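Local coordinates for nodulation protein S (Bradyrhizobium sp., PDB 3OFJ) that probably transfers methyl groups from S-adenosylmethionine during the synthesis of nodulation (Nod) factors, the signal molecules that rhizobia send to their legume hosts, at residues E182-Q187 and L199-N204; K68-C73 and W96-W101; R84-A89 and W101-I106. All blocks are in the same frame, centred on the assembly; numbering follows the deposited sequence.

Contact 1 of 3, residues E182-Q187 and L199-N204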
loop_
_atom_site.group_PDB
_atom_site.type_symbol
_atom_site.label_atom_id
_atom_site.label_comp_id
_atom_site.label_asym_id
_atom_site.label_seq_id
_atom_site.Cartn_x
_atom_site.Cartn_y
_atom_site.Cartn_z
ATOM N N GLU A 182 -0.881 -11.778 10.106
ATOM C CA GLU A 182 -0.060 -10.680 10.593
ATOM C C GLU A 182 1.307 -11.229 11.044
ATOM O O GLU A 182 1.372 -12.187 11.831
ATOM C CB GLU A 182 -0.746 -9.975 11.753
ATOM C CG GLU A 182 0.163 -9.017 12.414
ATOM C CD GLU A 182 -0.540 -7.805 12.958
ATOM O OE1 GLU A 182 -1.727 -7.600 12.643
ATOM O OE2 GLU A 182 0.114 -7.046 13.707
ATOM N N VAL A 183 2.381 -10.633 10.539
ATOM C CA VAL A 183 3.750 -11.004 10.911
ATOM C C VAL A 183 4.352 -9.986 11.887
ATOM O O VAL A 183 5.155 -10.327 12.738
ATOM C CB VAL A 183 4.654 -11.057 9.667
ATOM C CG1 VAL A 183 6.117 -11.210 10.078
ATOM C CG2 VAL A 183 4.255 -12.187 8.762
ATOM N N GLU A 184 3.953 -8.730 11.745
ATOM C CA GLU A 184 4.627 -7.625 12.393
ATOM C C GLU A 184 3.789 -6.370 12.245
ATOM O O GLU A 184 3.013 -6.237 11.293
ATOM C CB GLU A 184 5.973 -7.382 11.698
ATOM C CG GLU A 184 6.964 -6.536 12.479
ATOM C CD GLU A 184 8.192 -6.211 11.661
ATOM O OE1 GLU A 184 8.462 -6.866 10.607
ATOM O OE2 GLU A 184 8.878 -5.267 12.070
ATOM N N ARG A 185 3.957 -5.443 13.185
ATOM C CA ARG A 185 3.406 -4.110 13.015
ATOM C C ARG A 185 4.309 -3.054 13.628
ATOM O O ARG A 185 5.188 -3.365 14.419
ATOM C CB ARG A 185 1.982 -4.011 13.587
ATOM C CG ARG A 185 1.908 -3.837 15.094
ATOM C CD ARG A 185 0.486 -3.485 15.517
ATOM N NE ARG A 185 -0.466 -4.496 15.062
ATOM C CZ ARG A 185 -1.795 -4.393 15.140
ATOM N NH1 ARG A 185 -2.351 -3.295 15.652
ATOM N NH2 ARG A 185 -2.573 -5.389 14.684
ATOM N N VAL A 186 4.073 -1.806 13.249
ATOM C CA VAL A 186 4.771 -0.665 13.822
ATOM C C VAL A 186 3.825 0.495 13.838
ATOM O O VAL A 186 2.989 0.643 12.950
ATOM C CB VAL A 186 6.076 -0.255 13.031
ATOM C CG1 VAL A 186 7.251 -1.159 13.414
ATOM C CG2 VAL A 186 5.838 -0.229 11.517
ATOM N N GLN A 187 3.954 1.323 14.854
ATOM C CA GLN A 187 3.064 2.442 14.974
ATOM C C GLN A 187 3.854 3.711 14.844
ATOM O O GLN A 187 4.879 3.845 15.490
ATOM C CB GLN A 187 2.386 2.383 16.323
ATOM C CG GLN A 187 1.633 3.627 16.658
ATOM C CD GLN A 187 0.915 3.479 17.965
ATOM O OE1 GLN A 187 0.293 2.443 18.226
ATOM N NE2 GLN A 187 0.997 4.509 18.806
ATOM N N LEU A 199 1.188 0.599 10.693
ATOM C CA LEU A 199 1.600 -0.216 9.565
ATOM C C LEU A 199 1.654 -1.646 10.030
ATOM O O LEU A 199 2.057 -1.905 11.117
ATOM C CB LEU A 199 2.991 0.229 9.022
ATOM C CG LEU A 199 3.403 1.702 9.178
ATOM C CD1 LEU A 199 4.723 1.877 8.609
ATOM C CD2 LEU A 199 2.436 2.711 8.533
ATOM N N ALA A 200 1.279 -2.584 9.197
ATOM C CA ALA A 200 1.346 -3.976 9.597
ATOM C C ALA A 200 1.749 -4.787 8.388
ATOM O O ALA A 200 1.525 -4.362 7.262
ATOM C CB ALA A 200 -0.016 -4.445 10.093
ATOM N N ARG A 201 2.317 -5.961 8.611
ATOM C CA ARG A 201 2.826 -6.731 7.530
ATOM C C ARG A 201 2.259 -8.102 7.704
ATOM O O ARG A 201 2.416 -8.703 8.744
ATOM C CB ARG A 201 4.346 -6.710 7.530
ATOM C CG ARG A 201 5.027 -7.843 6.786
ATOM C CD ARG A 201 6.413 -7.434 6.439
ATOM N NE ARG A 201 7.006 -8.391 5.523
ATOM C CZ ARG A 201 7.740 -9.433 5.914
ATOM N NH1 ARG A 201 7.990 -9.632 7.209
ATOM N NH2 ARG A 201 8.230 -10.271 5.004
ATOM N N PHE A 202 1.589 -8.579 6.655
ATOM C CA PHE A 202 0.922 -9.857 6.643
ATOM C C PHE A 202 1.629 -10.755 5.640
ATOM O O PHE A 202 2.178 -10.268 4.625
ATOM C CB PHE A 202 -0.561 -9.660 6.268
ATOM C CG PHE A 202 -1.312 -8.796 7.248
ATOM C CD1 PHE A 202 -1.998 -9.354 8.295
ATOM C CD2 PHE A 202 -1.301 -7.427 7.137
ATOM C CE1 PHE A 202 -2.655 -8.554 9.222
ATOM C CE2 PHE A 202 -1.961 -6.620 8.062
ATOM C CZ PHE A 202 -2.632 -7.184 9.103
ATOM N N ARG A 203 1.620 -12.056 5.936
ATOM C CA ARG A 203 2.067 -13.112 5.021
ATOM C C ARG A 203 0.841 -13.816 4.470
ATOM O O ARG A 203 -0.172 -13.971 5.167
ATOM C CB ARG A 203 2.896 -14.125 5.801
ATOM C CG ARG A 203 3.521 -15.302 5.045
ATOM C CD ARG A 203 4.562 -16.035 5.989
ATOM N NE ARG A 203 5.397 -15.075 6.748
ATOM C CZ ARG A 203 6.664 -14.722 6.459
ATOM N NH1 ARG A 203 7.321 -15.287 5.435
ATOM N NH2 ARG A 203 7.286 -13.799 7.204
ATOM N N ASN A 204 0.913 -14.244 3.222
ATOM C CA ASN A 204 -0.130 -15.080 2.722
ATOM C C ASN A 204 0.286 -16.527 2.971
ATOM O O ASN A 204 1.289 -16.967 2.385
ATOM C CB ASN A 204 -0.330 -14.832 1.235
ATOM C CG ASN A 204 -1.434 -15.690 0.648
ATOM O OD1 ASN A 204 -2.428 -16.009 1.320
ATOM N ND2 ASN A 204 -1.267 -16.065 -0.613
#

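Contact 2 of 3, residues K68-C73 and W96-W101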
loop_
_atom_site.group_PDB
_atom_site.type_symbol
_atom_site.label_atom_id
_atom_site.label_comp_id
_atom_site.label_asym_id
_atom_site.label_seq_id
_atom_site.Cartn_x
_atom_site.Cartn_y
_atom_site.Cartn_z
ATOM N N LYS A 68 11.425 4.605 -4.042
ATOM C CA LYS A 68 12.221 3.879 -3.081
ATOM C C LYS A 68 12.110 2.374 -3.297
ATOM O O LYS A 68 13.097 1.609 -3.054
ATOM C CB LYS A 68 11.758 4.243 -1.679
ATOM C CG LYS A 68 12.022 5.715 -1.398
ATOM C CD LYS A 68 11.385 6.152 -0.100
ATOM C CE LYS A 68 12.173 7.242 0.390
ATOM N NZ LYS A 68 11.347 8.409 0.668
ATOM N N LEU A 69 10.927 1.953 -3.759
ATOM C CA LEU A 69 10.575 0.525 -3.981
ATOM C C LEU A 69 11.075 0.022 -5.324
ATOM O O LEU A 69 11.624 -1.090 -5.407
ATOM C CB LEU A 69 9.078 0.373 -3.923
ATOM C CG LEU A 69 8.394 -0.960 -3.709
ATOM C CD1 LEU A 69 8.822 -1.702 -2.430
ATOM C CD2 LEU A 69 6.871 -0.763 -3.761
ATOM N N ALA A 70 10.926 0.819 -6.393
ATOM C CA ALA A 70 11.296 0.288 -7.728
ATOM C C ALA A 70 12.603 -0.500 -7.707
ATOM O O ALA A 70 12.607 -1.648 -8.177
ATOM C CB ALA A 70 11.359 1.368 -8.795
ATOM N N PRO A 71 13.696 0.067 -7.112
ATOM C CA PRO A 71 14.999 -0.606 -7.254
ATOM C C PRO A 71 15.049 -2.030 -6.672
ATOM O O PRO A 71 15.962 -2.748 -6.999
ATOM C CB PRO A 71 15.973 0.343 -6.521
ATOM C CG PRO A 71 15.241 1.657 -6.495
ATOM C CD PRO A 71 13.832 1.241 -6.228
ATOM N N HIS A 72 14.076 -2.419 -5.842
ATOM C CA HIS A 72 14.086 -3.716 -5.152
ATOM C C HIS A 72 13.091 -4.750 -5.683
ATOM O O HIS A 72 12.933 -5.832 -5.102
ATOM C CB HIS A 72 13.864 -3.465 -3.697
ATOM C CG HIS A 72 14.821 -2.446 -3.137
ATOM N ND1 HIS A 72 16.158 -2.709 -2.924
ATOM C CD2 HIS A 72 14.642 -1.161 -2.788
ATOM C CE1 HIS A 72 16.752 -1.637 -2.451
ATOM N NE2 HIS A 72 15.849 -0.687 -2.343
ATOM N N CYS A 73 12.475 -4.410 -6.823
ATOM C CA CYS A 73 11.451 -5.177 -7.491
ATOM C C CYS A 73 11.966 -5.547 -8.856
ATOM O O CYS A 73 12.494 -4.714 -9.589
ATOM C CB CYS A 73 10.254 -4.278 -7.717
ATOM S SG CYS A 73 9.422 -3.867 -6.193
ATOM N N TRP A 96 13.704 3.926 -14.447
ATOM C CA TRP A 96 13.540 2.472 -14.344
ATOM C C TRP A 96 12.538 2.001 -15.398
ATOM O O TRP A 96 11.549 2.677 -15.639
ATOM C CB TRP A 96 13.045 2.066 -12.928
ATOM C CG TRP A 96 14.044 2.353 -11.787
ATOM C CD1 TRP A 96 15.238 1.662 -11.495
ATOM C CD2 TRP A 96 13.911 3.362 -10.769
ATOM N NE1 TRP A 96 15.820 2.216 -10.369
ATOM C CE2 TRP A 96 15.042 3.262 -9.920
ATOM C CE3 TRP A 96 12.965 4.368 -10.522
ATOM C CZ2 TRP A 96 15.242 4.142 -8.813
ATOM C CZ3 TRP A 96 13.175 5.254 -9.430
ATOM C CH2 TRP A 96 14.303 5.131 -8.584
ATOM N N SER A 97 12.772 0.840 -16.000
ATOM C CA SER A 97 11.959 0.382 -17.147
ATOM C C SER A 97 11.087 -0.796 -16.848
ATOM O O SER A 97 10.459 -1.304 -17.761
ATOM C CB SER A 97 12.831 0.028 -18.340
ATOM O OG SER A 97 13.826 -0.883 -17.932
ATOM N N HIS A 98 11.068 -1.210 -15.574
ATOM C CA HIS A 98 10.310 -2.354 -15.096
ATOM C C HIS A 98 9.068 -1.930 -14.287
ATOM O O HIS A 98 8.460 -2.755 -13.600
ATOM C CB HIS A 98 11.210 -3.243 -14.249
ATOM C CG HIS A 98 11.641 -2.609 -12.963
ATOM N ND1 HIS A 98 12.574 -1.599 -12.905
ATOM C CD2 HIS A 98 11.266 -2.842 -11.677
ATOM C CE1 HIS A 98 12.742 -1.223 -11.644
ATOM N NE2 HIS A 98 11.986 -1.984 -10.873
ATOM N N ILE A 99 8.663 -0.661 -14.393
ATOM C CA ILE A 99 7.455 -0.172 -13.696
ATOM C C ILE A 99 6.376 0.021 -14.721
ATOM O O ILE A 99 6.595 0.564 -15.813
ATOM C CB ILE A 99 7.640 1.241 -12.986
ATOM C CG1 ILE A 99 8.814 1.211 -12.042
ATOM C CG2 ILE A 99 6.403 1.573 -12.216
ATOM C CD1 ILE A 99 9.308 2.551 -11.631
ATOM N N SER A 100 5.193 -0.410 -14.366
ATOM C CA SER A 100 4.063 -0.046 -15.142
ATOM C C SER A 100 2.950 0.507 -14.238
ATOM O O SER A 100 2.911 0.279 -13.023
ATOM C CB SER A 100 3.614 -1.259 -15.855
ATOM O OG SER A 100 3.163 -2.153 -14.892
ATOM N N TRP A 101 2.036 1.235 -14.861
ATOM C CA TRP A 101 1.059 2.041 -14.163
ATOM C C TRP A 101 -0.331 1.669 -14.642
ATOM O O TRP A 101 -0.515 1.420 -15.821
ATOM C CB TRP A 101 1.364 3.513 -14.460
ATOM C CG TRP A 101 2.815 3.867 -14.070
ATOM C CD1 TRP A 101 3.952 3.628 -14.814
ATOM C CD2 TRP A 101 3.270 4.510 -12.849
ATOM N NE1 TRP A 101 5.068 4.094 -14.139
ATOM C CE2 TRP A 101 4.673 4.620 -12.926
ATOM C CE3 TRP A 101 2.630 4.984 -11.708
ATOM C CZ2 TRP A 101 5.437 5.201 -11.904
ATOM C CZ3 TRP A 101 3.401 5.543 -10.682
ATOM C CH2 TRP A 101 4.776 5.664 -10.790
#

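Contact 3 of 3, residues R84-A89 and W101-I106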
loop_
_atom_site.group_PDB
_atom_site.type_symbol
_atom_site.label_atom_id
_atom_site.label_comp_id
_atom_site.label_asym_id
_atom_site.label_seq_id
_atom_site.Cartn_x
_atom_site.Cartn_y
_atom_site.Cartn_z
ATOM N N ARG A 84 -3.828 11.924 -13.741
ATOM C CA ARG A 84 -2.860 13.018 -13.602
ATOM C C ARG A 84 -1.830 12.675 -12.528
ATOM O O ARG A 84 -0.657 12.970 -12.696
ATOM C CB ARG A 84 -3.541 14.365 -13.331
ATOM N N ALA A 85 -2.247 12.019 -11.449
ATOM C CA ALA A 85 -1.294 11.473 -10.455
ATOM C C ALA A 85 -0.226 10.534 -11.075
ATOM O O ALA A 85 0.939 10.533 -10.617
ATOM C CB ALA A 85 -2.039 10.767 -9.317
ATOM N N ILE A 86 -0.633 9.762 -12.106
ATOM C CA ILE A 86 0.231 8.838 -12.889
ATOM C C ILE A 86 1.165 9.546 -13.861
ATOM O O ILE A 86 2.346 9.245 -13.899
ATOM C CB ILE A 86 -0.618 7.795 -13.646
ATOM C CG1 ILE A 86 -1.120 6.747 -12.639
ATOM C CG2 ILE A 86 0.157 7.164 -14.796
ATOM C CD1 ILE A 86 -2.445 6.171 -12.975
ATOM N N GLY A 87 0.633 10.471 -14.653
ATOM C CA GLY A 87 1.480 11.360 -15.447
ATOM C C GLY A 87 2.657 11.881 -14.625
ATOM O O GLY A 87 3.774 11.988 -15.137
ATOM N N ARG A 88 2.408 12.176 -13.342
ATOM C CA ARG A 88 3.410 12.808 -12.464
ATOM C C ARG A 88 4.392 11.806 -11.887
ATOM O O ARG A 88 5.601 12.023 -11.898
ATOM C CB ARG A 88 2.740 13.600 -11.324
ATOM N N ALA A 89 3.856 10.692 -11.393
ATOM C CA ALA A 89 4.640 9.728 -10.667
ATOM C C ALA A 89 5.516 9.041 -11.657
ATOM O O ALA A 89 6.652 8.673 -11.368
ATOM C CB ALA A 89 3.751 8.776 -9.996
ATOM N N TRP A 101 2.036 1.235 -14.861
ATOM C CA TRP A 101 1.059 2.041 -14.163
ATOM C C TRP A 101 -0.331 1.669 -14.642
ATOM O O TRP A 101 -0.515 1.420 -15.821
ATOM C CB TRP A 101 1.364 3.513 -14.460
ATOM C CG TRP A 101 2.815 3.867 -14.070
ATOM C CD1 TRP A 101 3.952 3.628 -14.814
ATOM C CD2 TRP A 101 3.270 4.510 -12.849
ATOM N NE1 TRP A 101 5.068 4.094 -14.139
ATOM C CE2 TRP A 101 4.673 4.620 -12.926
ATOM C CE3 TRP A 101 2.630 4.984 -11.708
ATOM C CZ2 TRP A 101 5.437 5.201 -11.904
ATOM C CZ3 TRP A 101 3.401 5.543 -10.682
ATOM C CH2 TRP A 101 4.776 5.664 -10.790
ATOM N N ALA A 102 -1.315 1.625 -13.747
ATOM C CA ALA A 102 -2.688 1.403 -14.182
ATOM C C ALA A 102 -3.601 2.445 -13.551
ATOM O O ALA A 102 -3.542 2.611 -12.333
ATOM C CB ALA A 102 -3.150 -0.029 -13.842
ATOM N N ALA A 103 -4.399 3.150 -14.380
ATOM C CA ALA A 103 -5.388 4.118 -13.921
ATOM C C ALA A 103 -6.679 3.440 -13.563
ATOM O O ALA A 103 -7.632 3.465 -14.347
ATOM C CB ALA A 103 -5.672 5.177 -14.967
ATOM N N THR A 104 -6.726 2.846 -12.384
ATOM C CA THR A 104 -7.869 2.018 -12.023
ATOM C C THR A 104 -7.765 1.853 -10.530
ATOM O O THR A 104 -6.770 2.237 -9.962
ATOM C CB THR A 104 -7.863 0.617 -12.731
ATOM O OG1 THR A 104 -9.076 -0.064 -12.420
ATOM C CG2 THR A 104 -6.729 -0.287 -12.249
ATOM N N ASP A 105 -8.771 1.262 -9.911
ATOM C CA ASP A 105 -8.828 1.096 -8.475
ATOM C C ASP A 105 -8.747 -0.388 -8.163
ATOM O O ASP A 105 -8.907 -1.213 -9.041
ATOM C CB ASP A 105 -10.148 1.689 -7.937
ATOM C CG ASP A 105 -11.352 1.183 -8.686
ATOM O OD1 ASP A 105 -11.914 1.957 -9.506
ATOM O OD2 ASP A 105 -11.692 -0.017 -8.522
ATOM N N ILE A 106 -8.574 -0.723 -6.900
ATOM C CA ILE A 106 -8.467 -2.110 -6.480
ATOM C C ILE A 106 -9.791 -2.919 -6.515
ATOM O O ILE A 106 -9.778 -4.144 -6.308
ATOM C CB ILE A 106 -7.808 -2.183 -5.099
ATOM C CG1 ILE A 106 -7.357 -3.602 -4.765
ATOM C CG2 ILE A 106 -8.712 -1.548 -4.040
ATOM C CD1 ILE A 106 -6.466 -4.248 -5.813
#

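Contact 1 of 3, residues E182-Q187 and L199-N204
Val186 and Leu199 form a hydrogen-bonded pair that opens an antiparallel ladder between 182-187 and 199-203, whose axes come within 4.4 Å. Their two amides bond reciprocally, Val186 N to Leu199 O and Leu199 N to Val186 O, both at 2.9 Å. Two residues on, Arg201 N donates to Glu184 O. Then the register slips by one residue: Val183 and Glu184 both face Arg201, a classic beta bulge, and Arg201 O takes a bond from Val183 N (2.6 Å) and a weak one from Glu184 N.

On one side of the sheet the Phe202 ring lies against Glu182, its CE1 3.5 Å from Glu182 CB, with carboxylate and ring planes nearly perpendicular. That carboxylate is gripped side-on by Arg185 of the same strand: NE meets OE2 at 2.9 Å in the guanidinium plane, and NH2 meets OE1. Ile173 of helix 169-179 packs against this side.

The other side carries Glu184, Arg201, Val186 and Leu199. Here Val186 CG2 touches Leu199 CD1 at 3.8 Å, while Glu184 turns its carboxylate to a salt bridge with Arg44. At the bulge, Val183 CG2 abuts the guanidinium edge of Arg203. The pair is the C-terminal beta hairpin that completes the mixed sheet of the Rossmann-like methyltransferase fold, with 181-187 as an outermost strand.

Contact 2 of 3, residues K68-C73 and W96-W101
Ala70 CB sits at the apolar centre, in the corner formed by the indole of Trp96 and the end of Ile99. It lies over one face of the tryptophan, 4.1 Å from the centroid of the six-membered ring and 24° off the ring normal, a CH-pi contact. From Ile99 the CD1 methyl reaches in to 3.7 Å from Ala70 CB. This is packing within the Rossmann-like methyltransferase fold: the end of helix 64-69, with the 3-10 turn that follows it, meets the residues leading into edge strand 99-102. That strand runs parallel to 73-79, which begins at Cys73.

Pro71 extends the apolar patch outward along the same indole. Its CG comes to 3.4 Å from Trp96 CZ2, obliquely to the ring, and its CD lies above the same face as Ala70 CB. Trp96 is thus bordered by two successive residues of the turn. Val78 of strand 73-79 and Thr93 also touch Ile99.

At the polar edge stands His98. Its CG lies between the backbone N and the carbonyl carbon (chi1 67°), which carries the imidazole toward the turn, and its edge meets Trp96 CD1. The NE2 hydrogen bond to Ala70 O is 2.8 Å long, and the oxygen lies close to the imidazole plane. Cys73 N also donates to Ala70 O, at 3.1 Å. Losing the imidazole to an alanine here would probably cost the turn this polar link to the residues leading into the strand and leave Ala70 O to the Cys73 amide. Relative to the Ala70 carbonyl plane, His98 NE2 stands 51° out of it, while Cys73 N comes from the opposite face.

Contact 3 of 3, residues R84-A89 and W101-I106
Trp101 and Ile86 point opposite ways as they pass, the indole running out from the strand along the helix while the isoleucine reaches from the helix back toward the chain beyond the strand. They touch near their roots, where Ile86 CG2 comes to 3.9 Å from Trp101 CB. With CG beside the backbone N and anti to the carbonyl carbon (chi1 -56°), the six-membered ring is carried along to Ala89, one helical turn after Ile86. There the methyl of Ala89 approaches the ring obliquely, with its CB 3.3 Å from Trp101 CZ3 and almost as near to CH2. Trp101 CZ2 lies beside the backbone carbonyl of the same alanine, 3.7 Å from Ala89 O, an oxygen that also accepts a hydrogen bond from the Thr93 hydroxyl.

The elements involved belong to the beta-alpha-beta unit of strand 73-79, helix 83-92 and strand 99-102, a right-handed crossover in the Rossmann-like fold, and this contact packs its helix onto its second strand. Val78 of the first strand also touches the indole.

Ile86 has its CG1 anti to the carbonyl carbon (chi1 -75°), and from there CD1 leads away from the indole, to the backbone at the strand's end. It meets Ala103 CA at 3.7 Å and the carbonyl oxygen of Ala102 at 3.8 Å. Ala103 is the centre of an inverse gamma turn, after which the chain goes on to Asp105 and Ile106, both seen to bind S-adenosylhomocysteine; Ile86 itself lies about 4 Å, side chain to side chain, from Asp80 of the same site.

From the N terminus, residues 68-73 come first and 84-89 next; contact 2 then closes when the chain arrives at 96-101, and contact 3 when it continues through 101-106. The two loops cross, because their segments alternate, and they share Trp101 on edge strand 99-102, with centres about 14 Å apart. Together they tie two successive helical elements, the end of 64-69 and helix 83-92, to one edge of the sheet. Contact 1 follows in series, closing the short hairpin between strands 181-187 and 197-203 toward the sheet's other edge. Its centre lies about 26 Å from that of contact 3, across the centre of the chain.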